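Local coordinates for protein Ufm1-specific protease (Caenorhabditis elegans, PDB 5EJJ) that cleaves the peptide bond at the C-terminal glycine of the ubiquitin-like modifier UFM1 as a thiol protease, and is needed to localise certain odorant receptors to olfactory cilia, at residues A[494-499]-A[548-553]; A[2-7]-A[114-119]. All coordinates share one frame; numbering follows the deposited sequence.

The two contacts share no elements and lie far apart, with about 53 Å between their centres. Contact 1 (494-499 with 548-553) belongs to the C78 peptidase domain. Contact 2 (2-7 with 114-119) belongs to the N-terminal part of the protein, which carries the MPN domain. Both are partly buried. Contact 1 is the smaller and more polar. It has a single antiparallel bridge at a glycine, and beyond it a loop asparagine meets the opposite backbone. Contact 2 joins two parallel strands over three residue pairs, with an aromatic face turned inward and a polar end. Contact 1 lies near the probable catalytic residues, whereas contact 2 is away from them.

Contact 1: A[494-499]-A[548-553]; sequences GGNMLA and KDHFYN
Gly494 and Asn553 form the backbone part of this contact, an antiparallel hydrogen-bonded pair. Asn553 N donates to Gly494 O at 3.0 Å. Gly494 N donates back to Asn553 O, although the modelled length of that bond is too short to rely on. Tyr552 CA adds a CA-H...O contact of 3.4 Å to Gly494 O.

Beyond the bridge the polar side chain of Asn496 reaches across. Phe551 N makes a weak hydrogen bond to Asn496 OD1, 3.4 Å long. The placement of the Asn496 amide nitrogen close to the Phe551 carbonyl is doubtful. The amide slants across His550, the amide and ring planes 44° apart. His550 ND1 is hydrogen-bonded to Ser547 OG.

The ring contacts centre on Tyr552. Its CG lies anti to the carbonyl carbon (chi1 -79°), which lays the ring along the Gly494 carbonyl, with Tyr552 CD1 3.6 Å from Gly494 O. Tyr552 OH is hydrogen-bonded to Ser547 N. Without the phenol, as with an alanine here, Ser547 N would probably lose its hydroxyl partner and the Gly494 carbonyl the ring beside it.

Strand 491-494 pairs here with strand 552-557 in the peptidase sheet. Gly495 lies near Cys396, the probable nucleophile. The Gly494-Asn553 bridge thus joins the two strands through polar backbone pairing, to which the Asn496 side chain adds at most a weak bond.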
ATOM      1  N   GLY A 494      14.443 -15.586 -20.118  1.00 58.36           N
ATOM      2  CA  GLY A 494      15.734 -16.217 -20.332  1.00 59.47           C
ATOM      3  C   GLY A 494      16.208 -15.970 -21.745  1.00 61.49           C
ATOM      4  O   GLY A 494      15.929 -16.755 -22.659  1.00 56.61           O
ATOM      5  N   GLY A 495      16.918 -14.855 -21.916  1.00 67.21           N
ATOM      6  CA  GLY A 495      17.483 -14.474 -23.198  1.00 69.20           C
ATOM      7  C   GLY A 495      18.562 -15.458 -23.539  1.00 75.55           C
ATOM      8  O   GLY A 495      18.785 -16.397 -22.773  1.00 90.68           O
ATOM      9  N   ASN A 496      19.262 -15.286 -24.650  1.00 69.74           N
ATOM     10  CA  ASN A 496      20.271 -16.310 -24.887  1.00 82.34           C
ATOM     11  C   ASN A 496      21.578 -16.167 -24.105  1.00 81.82           C
ATOM     12  O   ASN A 496      21.951 -17.072 -23.345  1.00 77.10           O
ATOM     13  CB  ASN A 496      20.411 -16.690 -26.357  1.00 79.78           C
ATOM     14  CG  ASN A 496      19.307 -17.650 -26.788  1.00 81.79           C
ATOM     15  OD1 ASN A 496      19.553 -18.792 -27.195  1.00 78.76           O
ATOM     16  ND2 ASN A 496      18.067 -17.189 -26.665  1.00 76.17           N
ATOM     17  N   MET A 497      22.248 -15.032 -24.228  1.00 72.93           N
ATOM     18  CA  MET A 497      23.388 -14.821 -23.353  1.00 75.29           C
ATOM     19  C   MET A 497      22.975 -14.020 -22.119  1.00 77.97           C
ATOM     20  O   MET A 497      23.715 -13.944 -21.136  1.00 79.51           O
ATOM     21  CB  MET A 497      24.549 -14.163 -24.103  1.00 83.12           C
ATOM     22  CG  MET A 497      25.291 -15.114 -25.075  1.00 90.09           C
ATOM     23  SD  MET A 497      25.878 -16.698 -24.390  1.00 69.83           S
ATOM     24  CE  MET A 497      26.761 -17.345 -25.795  1.00 69.39           C
ATOM     25  N   LEU A 498      21.766 -13.462 -22.170  1.00 79.97           N
ATOM     26  CA  LEU A 498      21.324 -12.459 -21.201  1.00 70.60           C
ATOM     27  C   LEU A 498      20.019 -12.793 -20.477  1.00 62.75           C
ATOM     28  O   LEU A 498      19.250 -13.641 -20.913  1.00 55.77           O
ATOM     29  CB  LEU A 498      21.198 -11.103 -21.898  1.00 65.13           C
ATOM     30  CG  LEU A 498      22.549 -10.544 -22.338  1.00 66.19           C
ATOM     31  CD1 LEU A 498      22.392  -9.252 -23.128  1.00 59.23           C
ATOM     32  CD2 LEU A 498      23.446 -10.347 -21.108  1.00 71.39           C
ATOM     33  N   ALA A 499      19.785 -12.113 -19.358  1.00 67.47           N
ATOM     34  CA  ALA A 499      18.556 -12.287 -18.585  1.00 63.41           C
ATOM     35  C   ALA A 499      17.916 -10.935 -18.304  1.00 61.48           C
ATOM     36  O   ALA A 499      18.603  -9.998 -17.888  1.00 61.83           O
ATOM     37  CB  ALA A 499      18.841 -13.021 -17.275  1.00 58.39           C
ATOM     38  N   LYS A 548      16.114 -12.676 -32.939  1.00 79.74           N
ATOM     39  CA  LYS A 548      15.283 -13.585 -33.722  1.00 78.92           C
ATOM     40  C   LYS A 548      16.006 -14.889 -34.038  1.00 83.32           C
ATOM     41  O   LYS A 548      15.377 -15.897 -34.375  1.00 85.05           O
ATOM     42  CB  LYS A 548      14.856 -12.910 -35.032  1.00 85.20           C
ATOM     43  CG  LYS A 548      14.704 -11.396 -34.936  1.00 86.19           C
ATOM     44  CD  LYS A 548      15.610 -10.684 -35.937  1.00 94.11           C
ATOM     45  CE  LYS A 548      17.080 -11.080 -35.769  1.00 94.69           C
ATOM     46  NZ  LYS A 548      17.649 -10.693 -34.440  1.00 90.68           N
ATOM     47  N   ASP A 549      17.332 -14.863 -33.931  1.00 82.73           N
ATOM     48  CA  ASP A 549      18.155 -16.012 -34.292  1.00 81.91           C
ATOM     49  C   ASP A 549      18.120 -17.071 -33.188  1.00 77.54           C
ATOM     50  O   ASP A 549      18.323 -18.258 -33.439  1.00 75.80           O
ATOM     51  CB  ASP A 549      19.599 -15.561 -34.556  1.00 87.32           C
ATOM     52  CG  ASP A 549      19.680 -14.173 -35.207  1.00 98.40           C
ATOM     53  OD1 ASP A 549      18.809 -13.844 -36.046  1.00100.62           O
ATOM     54  OD2 ASP A 549      20.618 -13.405 -34.878  1.00 99.83           O
ATOM     55  N   HIS A 550      17.823 -16.622 -31.970  1.00 79.08           N
ATOM     56  CA  HIS A 550      17.975 -17.430 -30.761  1.00 73.19           C
ATOM     57  C   HIS A 550      16.669 -17.889 -30.114  1.00 65.94           C
ATOM     58  O   HIS A 550      15.591 -17.444 -30.496  1.00 68.27           O
ATOM     59  CB  HIS A 550      18.755 -16.631 -29.738  1.00 69.45           C
ATOM     60  CG  HIS A 550      20.162 -16.348 -30.143  1.00 73.06           C
ATOM     61  ND1 HIS A 550      20.548 -15.144 -30.691  1.00 76.95           N
ATOM     62  CD2 HIS A 550      21.277 -17.111 -30.074  1.00 67.36           C
ATOM     63  CE1 HIS A 550      21.844 -15.178 -30.945  1.00 83.62           C
ATOM     64  NE2 HIS A 550      22.310 -16.360 -30.580  1.00 80.13           N
ATOM     65  N   PHE A 551      16.779 -18.773 -29.121  1.00 61.99           N
ATOM     66  CA  PHE A 551      15.603 -19.314 -28.435  1.00 61.26           C
ATOM     67  C   PHE A 551      15.490 -18.751 -27.025  1.00 61.11           C
ATOM     68  O   PHE A 551      16.497 -18.572 -26.354  1.00 66.39           O
ATOM     69  CB  PHE A 551      15.605 -20.852 -28.436  1.00 57.77           C
ATOM     70  CG  PHE A 551      16.407 -21.474 -27.332  1.00 59.17           C
ATOM     71  CD1 PHE A 551      17.729 -21.815 -27.526  1.00 58.97           C
ATOM     72  CD2 PHE A 551      15.823 -21.750 -26.097  1.00 63.72           C
ATOM     73  CE1 PHE A 551      18.463 -22.402 -26.497  1.00 66.51           C
ATOM     74  CE2 PHE A 551      16.555 -22.316 -25.063  1.00 51.44           C
ATOM     75  CZ  PHE A 551      17.867 -22.658 -25.262  1.00 54.68           C
ATOM     76  N   TYR A 552      14.272 -18.464 -26.575  1.00 62.43           N
ATOM     77  CA  TYR A 552      14.079 -17.793 -25.286  1.00 59.12           C
ATOM     78  C   TYR A 552      13.249 -18.626 -24.306  1.00 60.18           C
ATOM     79  O   TYR A 552      12.239 -19.214 -24.694  1.00 60.22           O
ATOM     80  CB  TYR A 552      13.413 -16.438 -25.497  1.00 51.21           C
ATOM     81  CG  TYR A 552      14.338 -15.330 -25.956  1.00 55.58           C
ATOM     82  CD1 TYR A 552      14.758 -14.352 -25.077  1.00 60.71           C
ATOM     83  CD2 TYR A 552      14.760 -15.236 -27.272  1.00 59.78           C
ATOM     84  CE1 TYR A 552      15.585 -13.316 -25.484  1.00 56.94           C
ATOM     85  CE2 TYR A 552      15.595 -14.200 -27.685  1.00 60.58           C
ATOM     86  CZ  TYR A 552      16.007 -13.249 -26.776  1.00 56.55           C
ATOM     87  OH  TYR A 552      16.834 -12.212 -27.140  1.00 57.42           O
ATOM     88  N   ASN A 553      13.684 -18.682 -23.045  1.00 60.06           N
ATOM     89  CA  ASN A 553      12.885 -19.296 -21.976  1.00 58.10           C
ATOM     90  C   ASN A 553      12.274 -18.252 -21.005  1.00 58.86           C
ATOM     91  O   ASN A 553      12.841 -17.177 -20.782  1.00 56.15           O
ATOM     92  CB  ASN A 553      13.680 -20.393 -21.240  1.00 61.59           C
ATOM     93  CG  ASN A 553      13.546 -21.778 -21.905  1.00 63.83           C
ATOM     94  OD1 ASN A 553      12.859 -21.923 -22.916  1.00 61.71           O
ATOM     95  ND2 ASN A 553      14.209 -22.790 -21.338  1.00 47.25           N
TER

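Contact 2: A[2-7]-A[114-119]; sequences ELWFID and NVMFNN
Trp4 and Phe117 run alongside each other, projecting in the same direction from neighbouring parallel strands. Trp4 CB sits over the face of the Phe117 ring, 3.8 Å from its centroid, in a CH-pi contact. The indole itself is oblique to that ring, with the five-membered ring plane turned 34° from the phenyl. Phe93 meets both rings edge-to-face. Ile6 slants across Phe117, with Ile6 CG2 4.2 Å from Phe117 CD2. Val46 and Phe110 close round this apolar face.

Met116 runs alongside Trp4 and Glu2. Its CG lies between the backbone N and the carbonyl carbon (chi1 62°), and the chain extends from there to bring Met116 SD within 4.0 Å of Trp4 CD1. This is a Met-aromatic contact, oblique to the indole. Glu2 CD lies in plane at the indole edge, and Trp4 NE1 donates a weak hydrogen bond to Glu2 OE1 at 3.5 Å.

On the other face, Phe5 CD2 packs 3.9 Å from Asn118 CB. The backbones are joined by Trp4 N to Met116 O, Asn118 N to Trp4 O (2.8 Å), and Ile6 N to Asn118 O.

At the polar end, a water donates to both Asp7 OD1 and Asn119 OD1. Asp7 OD1 also accepts from Ala10 N as the N-cap of helix 8-19, and Asn119 OD1 accepts from Ala8 N. A type I turn, Asn114 to Phe117, leads from helix 107-113 into strand 117-119. The result is a short parallel strand pair in the N-terminal, MPN-containing part, joining the chain start to the segment after helix 107-113. Phe5 also makes backbone hydrogen bonds with Lys44 and Val46.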
ATOM      1  N   GLU A   2     -25.535  21.576  -3.236  1.00 69.99           N
ATOM      2  CA  GLU A   2     -24.108  21.575  -2.955  1.00 62.32           C
ATOM      3  C   GLU A   2     -23.509  20.382  -3.699  1.00 51.79           C
ATOM      4  O   GLU A   2     -24.127  19.321  -3.783  1.00 47.12           O
ATOM      5  CB  GLU A   2     -23.883  21.448  -1.447  1.00 53.30           C
ATOM      6  CG  GLU A   2     -24.749  20.353  -0.817  1.00 53.03           C
ATOM      7  CD  GLU A   2     -24.550  20.198   0.688  1.00 57.84           C
ATOM      8  OE1 GLU A   2     -24.867  19.110   1.216  1.00 57.25           O
ATOM      9  OE2 GLU A   2     -24.094  21.155   1.350  1.00 61.74           O
ATOM     10  N   LEU A   3     -22.318  20.548  -4.256  1.00 43.41           N
ATOM     11  CA  LEU A   3     -21.723  19.468  -5.032  1.00 39.66           C
ATOM     12  C   LEU A   3     -20.795  18.593  -4.211  1.00 32.33           C
ATOM     13  O   LEU A   3     -19.803  19.065  -3.665  1.00 32.06           O
ATOM     14  CB  LEU A   3     -20.916  20.013  -6.202  1.00 45.15           C
ATOM     15  CG  LEU A   3     -21.661  20.815  -7.248  1.00 43.88           C
ATOM     16  CD1 LEU A   3     -20.715  21.053  -8.421  1.00 25.59           C
ATOM     17  CD2 LEU A   3     -22.943  20.059  -7.634  1.00 47.32           C
ATOM     18  N   TRP A   4     -21.116  17.312  -4.159  1.00 27.06           N
ATOM     19  CA  TRP A   4     -20.223  16.327  -3.608  1.00 22.16           C
ATOM     20  C   TRP A   4     -19.626  15.551  -4.740  1.00 20.75           C
ATOM     21  O   TRP A   4     -20.239  15.405  -5.788  1.00 24.11           O
ATOM     22  CB  TRP A   4     -20.977  15.396  -2.679  1.00 22.17           C
ATOM     23  CG  TRP A   4     -21.192  16.025  -1.371  1.00 25.36           C
ATOM     24  CD1 TRP A   4     -22.139  16.945  -1.056  1.00 29.50           C
ATOM     25  CD2 TRP A   4     -20.417  15.821  -0.194  1.00 26.31           C
ATOM     26  NE1 TRP A   4     -22.022  17.316   0.255  1.00 28.57           N
ATOM     27  CE2 TRP A   4     -20.970  16.641   0.812  1.00 28.64           C
ATOM     28  CE3 TRP A   4     -19.320  15.009   0.118  1.00 22.79           C
ATOM     29  CZ2 TRP A   4     -20.462  16.682   2.112  1.00 26.66           C
ATOM     30  CZ3 TRP A   4     -18.819  15.046   1.408  1.00 22.16           C
ATOM     31  CH2 TRP A   4     -19.393  15.881   2.390  1.00 25.59           C
ATOM     32  N   PHE A   5     -18.415  15.066  -4.526  1.00 18.86           N
ATOM     33  CA  PHE A   5     -17.722  14.281  -5.515  1.00 15.23           C
ATOM     34  C   PHE A   5     -17.402  12.932  -4.932  1.00 12.51           C
ATOM     35  O   PHE A   5     -17.117  12.808  -3.743  1.00 11.58           O
ATOM     36  CB  PHE A   5     -16.460  15.006  -5.943  1.00 19.03           C
ATOM     37  CG  PHE A   5     -16.739  16.334  -6.574  1.00 27.70           C
ATOM     38  CD1 PHE A   5     -17.025  17.449  -5.785  1.00 26.68           C
ATOM     39  CD2 PHE A   5     -16.747  16.468  -7.965  1.00 26.46           C
ATOM     40  CE1 PHE A   5     -17.310  18.680  -6.370  1.00 27.08           C
ATOM     41  CE2 PHE A   5     -17.020  17.689  -8.554  1.00 21.81           C
ATOM     42  CZ  PHE A   5     -17.305  18.801  -7.754  1.00 26.10           C
ATOM     43  N   ILE A   6     -17.471  11.912  -5.773  1.00 12.61           N
ATOM     44  CA  ILE A   6     -17.224  10.557  -5.333  1.00 12.13           C
ATOM     45  C   ILE A   6     -16.592   9.739  -6.458  1.00 16.18           C
ATOM     46  O   ILE A   6     -16.773  10.032  -7.651  1.00 15.08           O
ATOM     47  CB  ILE A   6     -18.533   9.929  -4.862  1.00 11.15           C
ATOM     48  CG1 ILE A   6     -18.288   8.598  -4.167  1.00 11.61           C
ATOM     49  CG2 ILE A   6     -19.509   9.817  -6.008  1.00 11.75           C
ATOM     50  CD1 ILE A   6     -19.560   7.983  -3.607  1.00 11.93           C
ATOM     51  N   ASP A   7     -15.806   8.734  -6.082  1.00 16.27           N
ATOM     52  CA  ASP A   7     -15.334   7.778  -7.064  1.00 14.48           C
ATOM     53  C   ASP A   7     -16.232   6.552  -6.989  1.00 18.08           C
ATOM     54  O   ASP A   7     -15.979   5.634  -6.191  1.00 18.41           O
ATOM     55  CB  ASP A   7     -13.883   7.424  -6.797  1.00 16.63           C
ATOM     56  CG  ASP A   7     -13.268   6.551  -7.884  1.00 21.53           C
ATOM     57  OD1 ASP A   7     -13.990   5.738  -8.505  1.00 21.24           O
ATOM     58  OD2 ASP A   7     -12.035   6.670  -8.098  1.00 27.64           O
ATOM     59  N   ASN A 114     -28.962   9.892  -6.709  1.00 32.65           N
ATOM     60  CA  ASN A 114     -28.187  10.752  -5.795  1.00 31.71           C
ATOM     61  C   ASN A 114     -27.766  12.099  -6.417  1.00 31.33           C
ATOM     62  O   ASN A 114     -26.581  12.337  -6.698  1.00 27.32           O
ATOM     63  CB  ASN A 114     -26.973   9.994  -5.212  1.00 28.26           C
ATOM     64  CG  ASN A 114     -27.366   8.662  -4.546  1.00 30.60           C
ATOM     65  OD1 ASN A 114     -27.694   8.608  -3.350  1.00 29.75           O
ATOM     66  ND2 ASN A 114     -27.331   7.582  -5.328  1.00 26.48           N
ATOM     67  N   VAL A 115     -28.748  12.988  -6.589  1.00 34.23           N
ATOM     68  CA  VAL A 115     -28.582  14.186  -7.428  1.00 31.15           C
ATOM     69  C   VAL A 115     -27.417  15.115  -7.059  1.00 27.37           C
ATOM     70  O   VAL A 115     -26.835  15.757  -7.942  1.00 26.42           O
ATOM     71  CB  VAL A 115     -29.906  15.014  -7.590  1.00 23.79           C
ATOM     72  CG1 VAL A 115     -31.051  14.115  -7.958  1.00 26.41           C
ATOM     73  CG2 VAL A 115     -30.232  15.772  -6.338  1.00 25.50           C
ATOM     74  N   MET A 116     -27.064  15.198  -5.783  1.00 25.71           N
ATOM     75  CA  MET A 116     -26.008  16.131  -5.437  1.00 26.29           C
ATOM     76  C   MET A 116     -24.595  15.569  -5.624  1.00 27.49           C
ATOM     77  O   MET A 116     -23.615  16.301  -5.501  1.00 31.55           O
ATOM     78  CB  MET A 116     -26.217  16.789  -4.066  1.00 30.10           C
ATOM     79  CG  MET A 116     -26.239  15.875  -2.862  1.00 37.14           C
ATOM     80  SD  MET A 116     -26.084  16.863  -1.341  1.00 56.42           S
ATOM     81  CE  MET A 116     -26.576  15.668  -0.090  1.00 43.85           C
ATOM     82  N   PHE A 117     -24.487  14.296  -5.992  1.00 24.42           N
ATOM     83  CA  PHE A 117     -23.168  13.708  -6.226  1.00 23.37           C
ATOM     84  C   PHE A 117     -22.702  13.721  -7.670  1.00 23.38           C
ATOM     85  O   PHE A 117     -23.513  13.620  -8.583  1.00 24.95           O
ATOM     86  CB  PHE A 117     -23.104  12.297  -5.664  1.00 22.43           C
ATOM     87  CG  PHE A 117     -23.106  12.277  -4.185  1.00 25.32           C
ATOM     88  CD1 PHE A 117     -24.287  12.479  -3.487  1.00 24.56           C
ATOM     89  CD2 PHE A 117     -21.925  12.123  -3.483  1.00 22.08           C
ATOM     90  CE1 PHE A 117     -24.297  12.495  -2.119  1.00 25.99           C
ATOM     91  CE2 PHE A 117     -21.929  12.134  -2.103  1.00 25.81           C
ATOM     92  CZ  PHE A 117     -23.118  12.324  -1.420  1.00 24.99           C
ATOM     93  N   ASN A 118     -21.387  13.842  -7.855  1.00 21.75           N
ATOM     94  CA  ASN A 118     -20.745  13.772  -9.167  1.00 17.63           C
ATOM     95  C   ASN A 118     -19.686  12.705  -9.193  1.00 16.44           C
ATOM     96  O   ASN A 118     -18.818  12.718  -8.349  1.00 18.09           O
ATOM     97  CB  ASN A 118     -20.039  15.074  -9.484  1.00 18.65           C
ATOM     98  CG  ASN A 118     -20.977  16.153  -9.939  1.00 21.12           C
ATOM     99  OD1 ASN A 118     -21.952  16.479  -9.252  1.00 30.72           O
ATOM    100  ND2 ASN A 118     -20.688  16.734 -11.105  1.00 17.88           N
ATOM    101  N   ASN A 119     -19.727  11.802 -10.171  1.00 19.04           N
ATOM    102  CA  ASN A 119     -18.661  10.808 -10.325  1.00 17.89           C
ATOM    103  C   ASN A 119     -17.300  11.380 -10.735  1.00 17.80           C
ATOM    104  O   ASN A 119     -17.214  12.258 -11.579  1.00 22.45           O
ATOM    105  CB  ASN A 119     -19.044   9.724 -11.319  1.00 16.86           C
ATOM    106  CG  ASN A 119     -17.947   8.701 -11.474  1.00 17.04           C
ATOM    107  OD1 ASN A 119     -17.777   7.832 -10.628  1.00 19.26           O
ATOM    108  ND2 ASN A 119     -17.165   8.828 -12.527  1.00 19.26           N
TER
HETATM  109  O   HOH W   1     -15.867   6.247 -10.537  1.00 19.00           O